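Local structure of giding protein-mglB (Thermus thermophilus, 1J3W) at residues G93-E98 against G116-H121; E18-T23 against A103-V108. The protein belongs to the Roadblock/LC7 family and probably acts as a molecular adaptor and guanine-nucleotide exchange factor for a small GTPase. One frame throughout, in Å; residues are numbered along the deposited sequence.

Contact 1: residues G93-E98 against G116-H121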
# COMPACT_ATOMS: atom_id res chain seq x y z
N GLY B 93 0.96 3.73 20.16
CA GLY B 93 1.70 4.41 19.12
C GLY B 93 2.73 3.50 18.49
O GLY B 93 3.13 2.48 19.06
N LEU B 94 3.17 3.88 17.29
CA LEU B 94 4.16 3.11 16.54
C LEU B 94 5.20 4.06 15.96
O LEU B 94 4.86 5.06 15.34
CB LEU B 94 3.45 2.36 15.41
CG LEU B 94 4.27 1.48 14.46
CD1 LEU B 94 4.79 0.27 15.21
CD2 LEU B 94 3.39 1.05 13.29
N TYR B 95 6.47 3.74 16.19
CA TYR B 95 7.58 4.52 15.67
C TYR B 95 8.40 3.60 14.79
O TYR B 95 8.78 2.50 15.21
CB TYR B 95 8.47 5.02 16.81
CG TYR B 95 9.74 5.71 16.36
CD1 TYR B 95 9.74 7.06 16.03
CD2 TYR B 95 10.94 5.01 16.26
CE1 TYR B 95 10.90 7.70 15.60
CE2 TYR B 95 12.11 5.64 15.83
CZ TYR B 95 12.08 6.99 15.51
OH TYR B 95 13.22 7.62 15.07
N VAL B 96 8.65 4.02 13.55
CA VAL B 96 9.44 3.24 12.62
C VAL B 96 10.50 4.14 12.01
O VAL B 96 10.21 5.26 11.59
CB VAL B 96 8.57 2.66 11.49
CG1 VAL B 96 9.42 1.83 10.54
CG2 VAL B 96 7.45 1.81 12.07
N ASP B 97 11.74 3.67 11.98
CA ASP B 97 12.82 4.46 11.41
C ASP B 97 13.77 3.53 10.67
O ASP B 97 13.98 2.39 11.07
CB ASP B 97 13.57 5.21 12.52
CG ASP B 97 14.52 6.27 11.98
OD1 ASP B 97 14.32 6.75 10.84
OD2 ASP B 97 15.47 6.64 12.70
N GLU B 98 14.32 4.02 9.56
CA GLU B 98 15.24 3.22 8.78
C GLU B 98 16.51 2.92 9.55
O GLU B 98 17.08 3.80 10.20
CB GLU B 98 15.60 3.95 7.48
CG GLU B 98 14.59 3.80 6.37
CD GLU B 98 15.06 4.42 5.07
OE1 GLU B 98 16.24 4.20 4.70
OE2 GLU B 98 14.26 5.11 4.41
N GLY B 116 8.81 12.33 23.11
CA GLY B 116 10.11 12.94 22.89
C GLY B 116 11.24 11.96 23.14
O GLY B 116 12.25 11.98 22.45
N LYS B 117 11.06 11.09 24.13
CA LYS B 117 12.07 10.10 24.46
C LYS B 117 12.09 9.03 23.37
O LYS B 117 13.15 8.56 22.95
CB LYS B 117 11.76 9.44 25.81
CG LYS B 117 11.82 10.37 27.01
CD LYS B 117 13.24 10.66 27.44
CE LYS B 117 13.27 11.37 28.78
NZ LYS B 117 14.65 11.45 29.33
N VAL B 118 10.91 8.64 22.91
CA VAL B 118 10.81 7.64 21.86
C VAL B 118 11.58 8.07 20.61
O VAL B 118 12.35 7.30 20.05
CB VAL B 118 9.32 7.38 21.48
CG1 VAL B 118 9.24 6.52 20.23
CG2 VAL B 118 8.61 6.70 22.64
N LYS B 119 11.37 9.31 20.19
CA LYS B 119 12.04 9.80 18.99
C LYS B 119 13.53 10.04 19.18
O LYS B 119 14.33 9.75 18.28
CB LYS B 119 11.35 11.08 18.51
CG LYS B 119 9.87 10.86 18.23
CD LYS B 119 9.26 12.00 17.44
CE LYS B 119 9.77 12.00 16.01
NZ LYS B 119 9.16 13.11 15.23
N LEU B 120 13.90 10.56 20.34
CA LEU B 120 15.31 10.82 20.64
C LEU B 120 16.11 9.53 20.66
O LEU B 120 17.06 9.35 19.88
CB LEU B 120 15.43 11.51 22.00
CG LEU B 120 16.85 11.74 22.53
CD1 LEU B 120 17.59 12.66 21.59
CD2 LEU B 120 16.80 12.35 23.93
N HIS B 121 15.73 8.61 21.53
CA HIS B 121 16.45 7.35 21.65
C HIS B 121 16.16 6.40 20.50
O HIS B 121 16.98 5.54 20.18
CB HIS B 121 16.13 6.73 23.01
CG HIS B 121 16.57 7.59 24.16
ND1 HIS B 121 17.89 7.70 24.54
CD2 HIS B 121 15.87 8.44 24.95
CE1 HIS B 121 17.99 8.59 25.52
NE2 HIS B 121 16.78 9.05 25.78

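Contact 2: residues E18-T23 against A103-V108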
# COMPACT_ATOMS: atom_id res chain seq x y z
N GLU B 18 21.34 -5.69 22.43
CA GLU B 18 21.70 -4.74 23.47
C GLU B 18 21.11 -3.37 23.16
O GLU B 18 20.60 -2.69 24.05
CB GLU B 18 23.23 -4.66 23.59
CG GLU B 18 23.80 -5.74 24.50
CD GLU B 18 25.25 -6.06 24.21
OE1 GLU B 18 25.98 -5.15 23.76
OE2 GLU B 18 25.66 -7.22 24.43
N VAL B 19 21.16 -2.97 21.89
CA VAL B 19 20.59 -1.69 21.49
C VAL B 19 19.08 -1.70 21.77
O VAL B 19 18.54 -0.75 22.32
CB VAL B 19 20.81 -1.39 19.99
CG1 VAL B 19 20.05 -0.13 19.60
CG2 VAL B 19 22.30 -1.22 19.71
N LEU B 20 18.42 -2.79 21.39
CA LEU B 20 16.97 -2.88 21.60
C LEU B 20 16.61 -2.81 23.08
O LEU B 20 15.67 -2.10 23.45
CB LEU B 20 16.41 -4.17 20.99
CG LEU B 20 16.54 -4.30 19.46
CD1 LEU B 20 15.95 -5.63 19.04
CD2 LEU B 20 15.83 -3.16 18.75
N GLU B 21 17.35 -3.53 23.91
CA GLU B 21 17.09 -3.54 25.35
C GLU B 21 17.29 -2.15 25.96
O GLU B 21 16.46 -1.69 26.75
CB GLU B 21 18.00 -4.55 26.04
CG GLU B 21 17.66 -5.99 25.72
CD GLU B 21 18.70 -6.98 26.21
OE1 GLU B 21 18.40 -8.19 26.22
OE2 GLU B 21 19.81 -6.55 26.58
N GLU B 22 18.38 -1.50 25.59
CA GLU B 22 18.68 -0.17 26.11
C GLU B 22 17.62 0.82 25.65
O GLU B 22 17.20 1.69 26.42
CB GLU B 22 20.06 0.29 25.62
CG GLU B 22 21.21 -0.57 26.14
CD GLU B 22 22.53 -0.24 25.48
OE1 GLU B 22 23.55 -0.85 25.85
OE2 GLU B 22 22.54 0.62 24.57
N THR B 23 17.18 0.69 24.41
CA THR B 23 16.17 1.60 23.87
C THR B 23 14.85 1.47 24.63
O THR B 23 14.17 2.46 24.88
CB THR B 23 15.98 1.35 22.37
OG1 THR B 23 17.24 1.54 21.71
CG2 THR B 23 14.98 2.34 21.77
N ALA B 103 16.92 -2.42 6.53
CA ALA B 103 16.24 -2.80 7.76
C ALA B 103 15.48 -1.63 8.37
O ALA B 103 15.69 -0.48 8.00
CB ALA B 103 17.25 -3.35 8.77
N LEU B 104 14.59 -1.96 9.31
CA LEU B 104 13.76 -0.96 9.97
C LEU B 104 13.70 -1.21 11.47
O LEU B 104 13.58 -2.36 11.90
CB LEU B 104 12.33 -1.04 9.43
CG LEU B 104 12.09 -0.80 7.93
CD1 LEU B 104 10.69 -1.25 7.55
CD2 LEU B 104 12.30 0.67 7.62
N LEU B 105 13.78 -0.14 12.24
CA LEU B 105 13.65 -0.22 13.69
C LEU B 105 12.18 0.06 13.97
O LEU B 105 11.62 1.01 13.43
CB LEU B 105 14.48 0.85 14.39
CG LEU B 105 14.10 1.04 15.87
CD1 LEU B 105 14.49 -0.20 16.68
CD2 LEU B 105 14.78 2.27 16.41
N VAL B 106 11.56 -0.77 14.80
CA VAL B 106 10.15 -0.61 15.14
C VAL B 106 9.99 -0.53 16.66
O VAL B 106 10.50 -1.38 17.38
CB VAL B 106 9.31 -1.80 14.64
CG1 VAL B 106 7.84 -1.59 15.01
CG2 VAL B 106 9.47 -1.96 13.12
N LEU B 107 9.30 0.50 17.14
CA LEU B 107 9.03 0.63 18.57
C LEU B 107 7.53 0.76 18.75
O LEU B 107 6.89 1.58 18.09
CB LEU B 107 9.71 1.87 19.16
CG LEU B 107 11.24 1.93 19.14
CD1 LEU B 107 11.72 3.25 19.75
CD2 LEU B 107 11.80 0.75 19.94
N VAL B 108 6.97 -0.07 19.61
CA VAL B 108 5.54 -0.02 19.92
C VAL B 108 5.48 0.55 21.33
O VAL B 108 6.16 0.05 22.24
CB VAL B 108 4.90 -1.42 19.91
CG1 VAL B 108 3.46 -1.33 20.40
CG2 VAL B 108 4.96 -1.99 18.50

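Contact 1: residues G93-E98 against G116-H121
Y95 of strand 93-98 packs against the first turns of helix 115-135, lying against V118 and K119. The tight part is at the root of the aromatic side chain: CG1 of V118 sits 3.8 Å from CB of Y95 and 4.0 Å from its CG. The V118 torsion that sets this methyl anti to the backbone N (chi1 170°) turns it onto the tyrosine, and the two side chains lie alongside each other, pointing opposite ways. V118 also touches F109 and A113, while the Y95 side chain reaches L107 and V86 on the strands to either side of its own, so this end belongs to the apolar layer between sheet and helix.

Further out the fit is looser. With CG of Y95 anti to the backbone N (chi1 174°), the ring is carried out toward the helix, and its far half reaches K119, CE1 of Y95 lying 4.1 Å from CA of K119. Its other neighbour there is the aliphatic root of the lysine, CG of K119 standing 4.2 Å from CE1 of Y95. The tyrosine hydroxyl forms its hydrogen bond with E84. K119 is partly exposed, and its amino group is only weakly paired, at long range, with that glutamate. The contact across the two segments is therefore wholly van der Waals: the tyrosine gives its hydrocarbon surface to the helix and satisfies its hydroxyl on the neighbouring strand 84-88.

Contact 2: residues E18-T23 against A103-V108
L20 and T23, one turn apart on helix 10-27, meet L105 and L107, alternate residues on the same face of strand 103-109. Apolar contact does all the work between the two segments, through methyl groups. CD2 of L20 reaches CD1 of L105 at 3.9 Å; the bond to CB leaves L20 to one side of the strand, and the end of the side chain closes the gap as the leucines pass flank to flank. The T23 side chain lies at about a right angle to that of L107, and its single methyl, CG2, touches both branches of the leucine, CD1 at 3.9 Å and CD2 at 4.0 Å. A125 of helix 115-135 touches T23 and L105, and A32 of strand 31-36 touches L20 and L107.

The threonine's hydroxyl bonds within its own helix. OG1 of T23, anti to its carbonyl carbon (chi1 -58°), donates to O of V19 at 2.7 Å from 40° above the carbonyl plane. T23 N reaches the same V19 O at 2.9 Å from the opposite face, giving it two donors. Without CG2 and OG1, as with an alanine here, the L107 methyls would probably face a gap and V19 O would lose its side-chain donor. The threonine thus acts as an apolar residue toward the sheet, its buried hydroxyl satisfied by its own helix, consistent with packing in the core of a Roadblock/LC7 domain.

In the fold
Both contacts pack a helix against the same side of one antiparallel sheet, contact 1 through the N-terminal part of helix 115-135 and contact 2 through helix 10-27. Their strands, 93-98 and 103-109, are adjacent, and Y95 and D97 are joined to L107 and L105 by backbone hydrogen bonds; the contact centres lie about 9 Å apart. Contact 2 sits on the central strand, and all its touching residues are buried methyl-bearing side chains. Contact 1 lies one strand nearer the edge of the sheet within this chain, where an aromatic ring meets a partly exposed lysine and polar groups come into play beside the apolar packing. K119 there also packs on L115 of the second subunit.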